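Local atomic coordinates of CRISPR-associated endoribonuclease Cas2 2 (Sulfolobus solfataricus, PDB entry 3EXC), a protein that cuts single-stranded RNA as a magnesium-dependent endoribonuclease of the CRISPR antiviral defence system and works as a homodimer. Residues V8-S13 with N19-N24; L30-I33 with A37-G40. The protein carries 2 engineered substitutions. One frame throughout, in Å; residues are numbered along the deposited sequence.

Contact 1: residues V8-S13 with N19-N24; sequences VVYDVS and NKLANN. With NA (sodium ion), chain C.
The Tyr10 ring takes methyl CD2 of Leu21 on one face, a CH-pi contact 3.8 Å from CD2 to the ring centroid and 21° off the ring normal. CD2 is offset toward the CB end of the ring, and its closest ring atom is Tyr10 CG, at 3.5 Å. At the far end of the ring, Tyr10 OH approaches Ala22 CB at 3.7 Å. This is the first strand and first helix of a ferredoxin-like fold, with helix 15-27 lying against the sheet. The contact is buried and apolar, and no hydrogen bond crosses it. Tyr10 CB already points toward the helix; with CG between the backbone N and the carbonyl carbon (chi1 52°), the ring lies with a face to Leu21 CD2 and its OH near Ala22. Leu21 reaches the strand with CG anti to its backbone N (chi1 -177°), and the two side chains run past each other in opposite directions. Val12 CG2 adds a looser touch on the same Leu21 methyl. Val54 and Ile57 of helix 47-57 also pack on Leu21. The strand turns its other side to the second subunit. Asp11, the predicted catalytic magnesium ligand, accepts a hydrogen bond at OD2 from Arg35 N of that subunit. A sodium ion is held by Gln34 OE1 of the second subunit, two waters and the backbone O of Tyr10, with 2.8 Å from Tyr10 O to the sodium.

Contact 2: residues L30-I33 with A37-G40; sequences LERI and AFEG
Three backbone hydrogen bonds join segments 30-33 and 37-40 as the two arms of an antiparallel beta hairpin. Glu31 and Glu39 form a hydrogen-bonded pair: Glu31 N donates to Glu39 O at 2.8 Å, and Glu39 N returns a bond to Glu31 O at 2.9 Å. Nearer the turn, Ile33 N donates to Ala37 O at 3.1 Å. Arg32 and Phe38 make the non-hydrogen-bonded pair between them. The short strand segments are strongly twisted, at 132° between their directions.

The aromatic contacts centre on Phe38. Arg32 CA sits over one face of its ring, a CH-pi contact 3.8 Å from CA to the centroid. The Arg32 chain leaves on the side opposite its backbone N (chi1 -172°) and bends at chi3, which brings the guanidinium back to the ring. Phe38 CZ lies over the centre of one face of the Arg32 guanidinium, the two planes 52° apart. Leu30 CB meets Phe38 CD1 at 3.8 Å.

On the face with Glu31 and Glu39, the two side chains run side by side. Their carboxylates come close, with 4.1 Å from Glu31 OE1 to Glu39 OE2. A salt bridge from Glu39 OE1 to Lys5 probably eases this like-charge approach. Ile33 CG2 packs on Glu39 CG, and Ile33 CG1 on Ala37 CB.

Strand 31-34 is the outermost strand on this side of the chain's sheet, and strand 37-41 pairs onward with strand 5-11. Helix 15-27 packs on the face with Arg32 and Phe38: Leu25 and Lys26 touch Phe38, Ala22 and Lys26 touch Arg32. Trp75 of helix 72-76 packs on Ile33 and Glu39.

Overall arrangement
Contact 1 and contact 2 follow one another along the chain, with centres about 11 Å apart. Strands 5-11 and 37-41 are neighbours in one sheet, and a probable hydrogen bond joins Val8 O to Phe38 N at 2.9 Å. Helix 15-27, which supplies one side of contact 1, also packs on contact 2. Phe38 CE2 packs on Tyr10 OH at 3.2 Å, while Arg32 NH2 reaches Ala22 CB. Both contacts also touch the second subunit. Contact 1 holds Asp11, a predicted ligand of the catalytic magnesium; the side chain of Ala37 in contact 2 is about 10 Å from the side chain of Asp11 and about 5 Å from a bound sodium ion.

Contact 1: residues V8-S13 with N19-N24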
loop_
_atom_site.group_PDB
_atom_site.type_symbol
_atom_site.label_atom_id
_atom_site.label_comp_id
_atom_site.label_asym_id
_atom_site.label_seq_id
_atom_site.Cartn_x
_atom_site.Cartn_y
_atom_site.Cartn_z
ATOM N N VAL A 8 4.973 0.603 4.354
ATOM C CA VAL A 8 3.952 0.442 5.350
ATOM C C VAL A 8 2.700 0.974 4.699
ATOM O O VAL A 8 2.653 2.142 4.295
ATOM C CB VAL A 8 4.252 1.316 6.542
ATOM C CG1 VAL A 8 3.169 1.149 7.582
ATOM C CG2 VAL A 8 5.571 0.868 7.089
ATOM N N VAL A 9 1.691 0.140 4.609
ATOM C CA VAL A 9 0.423 0.488 4.068
ATOM C C VAL A 9 -0.611 0.293 5.173
ATOM O O VAL A 9 -0.735 -0.778 5.777
ATOM C CB VAL A 9 0.113 -0.477 2.866
ATOM C CG1 VAL A 9 -1.222 -0.163 2.205
ATOM C CG2 VAL A 9 1.219 -0.327 1.818
ATOM N N TYR A 10 -1.450 1.284 5.410
ATOM C CA TYR A 10 -2.429 1.137 6.508
ATOM C C TYR A 10 -3.923 1.452 6.145
ATOM O O TYR A 10 -4.270 2.200 5.168
ATOM C CB TYR A 10 -1.947 1.893 7.761
ATOM C CG TYR A 10 -1.573 3.329 7.526
ATOM C CD1 TYR A 10 -0.291 3.678 7.128
ATOM C CD2 TYR A 10 -2.514 4.368 7.699
ATOM C CE1 TYR A 10 0.045 5.039 6.869
ATOM C CE2 TYR A 10 -2.180 5.717 7.465
ATOM C CZ TYR A 10 -0.884 6.022 7.055
ATOM O OH TYR A 10 -0.511 7.324 6.820
ATOM N N ASP A 11 -4.810 0.899 6.968
ATOM C CA ASP A 11 -6.238 1.050 6.834
ATOM C C ASP A 11 -6.661 1.268 8.303
ATOM O O ASP A 11 -6.889 0.332 9.096
ATOM C CB ASP A 11 -6.769 -0.232 6.152
ATOM C CG ASP A 11 -8.300 -0.379 6.210
ATOM O OD1 ASP A 11 -8.984 0.492 6.839
ATOM O OD2 ASP A 11 -8.823 -1.417 5.647
ATOM N N VAL A 12 -6.675 2.535 8.692
ATOM C CA VAL A 12 -6.942 2.889 10.032
ATOM C C VAL A 12 -8.264 3.650 10.082
ATOM O O VAL A 12 -8.324 4.759 9.566
ATOM C CB VAL A 12 -5.822 3.772 10.589
ATOM C CG1 VAL A 12 -6.237 4.347 11.908
ATOM C CG2 VAL A 12 -4.525 2.935 10.738
ATOM N N SER A 13 -9.311 3.058 10.680
ATOM C CA SER A 13 -10.642 3.714 10.758
ATOM C C SER A 13 -10.703 5.054 11.494
ATOM O O SER A 13 -11.121 6.032 10.892
ATOM C CB SER A 13 -11.746 2.766 11.251
ATOM O OG SER A 13 -12.179 1.981 10.137
ATOM N N ASN A 19 -3.607 9.938 11.773
ATOM C CA ASN A 19 -2.482 10.844 11.655
ATOM C C ASN A 19 -1.479 10.824 12.778
ATOM O O ASN A 19 -0.353 11.248 12.551
ATOM C CB ASN A 19 -2.911 12.248 11.355
ATOM C CG ASN A 19 -4.090 12.632 12.101
ATOM O OD1 ASN A 19 -4.694 13.657 11.802
ATOM N ND2 ASN A 19 -4.463 11.822 13.096
ATOM N N LYS A 20 -1.846 10.321 13.962
ATOM C CA LYS A 20 -0.822 9.902 14.913
ATOM C C LYS A 20 0.162 8.935 14.246
ATOM O O LYS A 20 1.376 9.093 14.372
ATOM C CB LYS A 20 -1.455 9.209 16.072
ATOM C CG LYS A 20 -0.548 9.104 17.290
ATOM C CD LYS A 20 -1.314 8.526 18.522
ATOM C CE LYS A 20 -0.817 9.092 19.798
ATOM N NZ LYS A 20 -1.690 8.697 20.929
ATOM N N LEU A 21 -0.360 7.937 13.534
ATOM C CA LEU A 21 0.497 6.933 12.837
ATOM C C LEU A 21 1.347 7.585 11.754
ATOM O O LEU A 21 2.542 7.415 11.764
ATOM C CB LEU A 21 -0.346 5.796 12.245
ATOM C CG LEU A 21 0.449 4.680 11.566
ATOM C CD1 LEU A 21 1.313 3.953 12.562
ATOM C CD2 LEU A 21 -0.517 3.715 10.892
ATOM N N ALA A 22 0.729 8.399 10.888
ATOM C CA ALA A 22 1.448 9.153 9.838
ATOM C C ALA A 22 2.554 9.959 10.483
ATOM O O ALA A 22 3.684 9.938 10.006
ATOM C CB ALA A 22 0.526 10.060 9.047
ATOM N N ASN A 23 2.244 10.623 11.593
ATOM C CA ASN A 23 3.236 11.463 12.293
ATOM C C ASN A 23 4.392 10.654 12.799
ATOM O O ASN A 23 5.546 11.086 12.694
ATOM C CB ASN A 23 2.638 12.210 13.507
ATOM C CG ASN A 23 1.761 13.379 13.107
ATOM O OD1 ASN A 23 1.675 13.741 11.909
ATOM N ND2 ASN A 23 1.053 13.943 14.082
ATOM N N ASN A 24 4.074 9.500 13.386
ATOM C CA ASN A 24 5.123 8.612 13.897
ATOM C C ASN A 24 5.982 7.896 12.877
ATOM O O ASN A 24 7.195 7.758 13.048
ATOM C CB ASN A 24 4.554 7.658 14.899
ATOM C CG ASN A 24 4.434 8.316 16.264
ATOM O OD1 ASN A 24 3.390 8.930 16.594
ATOM N ND2 ASN A 24 5.545 8.278 17.030
HETATM NA NA NA C . -5.295 1.046 2.817
HETATM O O HOH W 1 -3.470 2.376 1.134
HETATM O O HOH W 2 -6.656 3.341 3.352
#

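Contact 2: residues L30-I33 with A37-G40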
loop_
_atom_site.group_PDB
_atom_site.type_symbol
_atom_site.label_atom_id
_atom_site.label_comp_id
_atom_site.label_asym_id
_atom_site.label_seq_id
_atom_site.Cartn_x
_atom_site.Cartn_y
_atom_site.Cartn_z
ATOM N N LEU A 30 10.431 7.348 7.761
ATOM C CA LEU A 30 9.770 6.909 6.508
ATOM C C LEU A 30 9.192 8.115 5.787
ATOM O O LEU A 30 8.941 9.118 6.418
ATOM C CB LEU A 30 8.617 5.975 6.769
ATOM C CG LEU A 30 8.774 4.732 7.596
ATOM C CD1 LEU A 30 8.263 3.583 6.782
ATOM C CD2 LEU A 30 10.150 4.472 7.828
ATOM N N GLU A 31 8.923 7.995 4.488
ATOM C CA GLU A 31 8.426 9.096 3.699
ATOM C C GLU A 31 7.074 8.788 3.143
ATOM O O GLU A 31 6.866 7.690 2.607
ATOM C CB GLU A 31 9.417 9.410 2.576
ATOM C CG GLU A 31 10.536 10.327 3.135
ATOM C CD GLU A 31 11.547 10.712 2.093
ATOM O OE1 GLU A 31 11.205 10.720 0.868
ATOM O OE2 GLU A 31 12.695 11.012 2.495
ATOM N N ARG A 32 6.164 9.763 3.211
ATOM C CA ARG A 32 4.844 9.504 2.676
ATOM C C ARG A 32 4.876 9.373 1.168
ATOM O O ARG A 32 5.492 10.157 0.514
ATOM C CB ARG A 32 3.861 10.562 3.075
ATOM C CG ARG A 32 2.474 10.153 2.657
ATOM C CD ARG A 32 1.501 11.343 2.756
ATOM N NE ARG A 32 1.160 11.697 4.136
ATOM C CZ ARG A 32 0.232 11.116 4.906
ATOM N NH1 ARG A 32 -0.488 10.110 4.451
ATOM N NH2 ARG A 32 0.002 11.578 6.132
ATOM N N ILE A 33 4.274 8.330 0.619
ATOM C CA ILE A 33 4.115 8.226 -0.834
ATOM C C ILE A 33 2.638 8.352 -1.243
ATOM O O ILE A 33 2.383 8.625 -2.397
ATOM C CB ILE A 33 4.654 6.894 -1.406
ATOM C CG1 ILE A 33 3.950 5.747 -0.762
ATOM C CG2 ILE A 33 6.110 6.781 -1.164
ATOM C CD1 ILE A 33 4.214 4.282 -1.425
ATOM N N ALA A 37 0.240 5.284 2.922
ATOM C CA ALA A 37 1.365 4.422 2.576
ATOM C C ALA A 37 2.621 5.239 2.734
ATOM O O ALA A 37 2.651 6.415 2.431
ATOM C CB ALA A 37 1.204 3.896 1.143
ATOM N N PHE A 38 3.644 4.616 3.259
ATOM C CA PHE A 38 4.934 5.252 3.474
ATOM C C PHE A 38 5.996 4.272 2.983
ATOM O O PHE A 38 5.715 3.057 2.938
ATOM C CB PHE A 38 5.160 5.452 4.980
ATOM C CG PHE A 38 4.569 6.710 5.523
ATOM C CD1 PHE A 38 5.389 7.773 5.855
ATOM C CD2 PHE A 38 3.180 6.825 5.694
ATOM C CE1 PHE A 38 4.818 8.975 6.377
ATOM C CE2 PHE A 38 2.571 7.990 6.171
ATOM C CZ PHE A 38 3.377 9.072 6.526
ATOM N N GLU A 39 7.174 4.761 2.615
ATOM C CA GLU A 39 8.322 3.864 2.309
ATOM C C GLU A 39 9.555 4.383 3.006
ATOM O O GLU A 39 9.614 5.574 3.357
ATOM C CB GLU A 39 8.586 3.716 0.776
ATOM C CG GLU A 39 8.697 5.082 0.033
ATOM C CD GLU A 39 10.109 5.722 0.047
ATOM O OE1 GLU A 39 11.073 4.963 0.384
ATOM O OE2 GLU A 39 10.243 6.956 -0.304
ATOM N N GLY A 40 10.545 3.524 3.237
ATOM C CA GLY A 40 11.727 4.001 3.905
ATOM C C GLY A 40 12.756 2.923 3.760
ATOM O O GLY A 40 12.458 1.892 3.192
#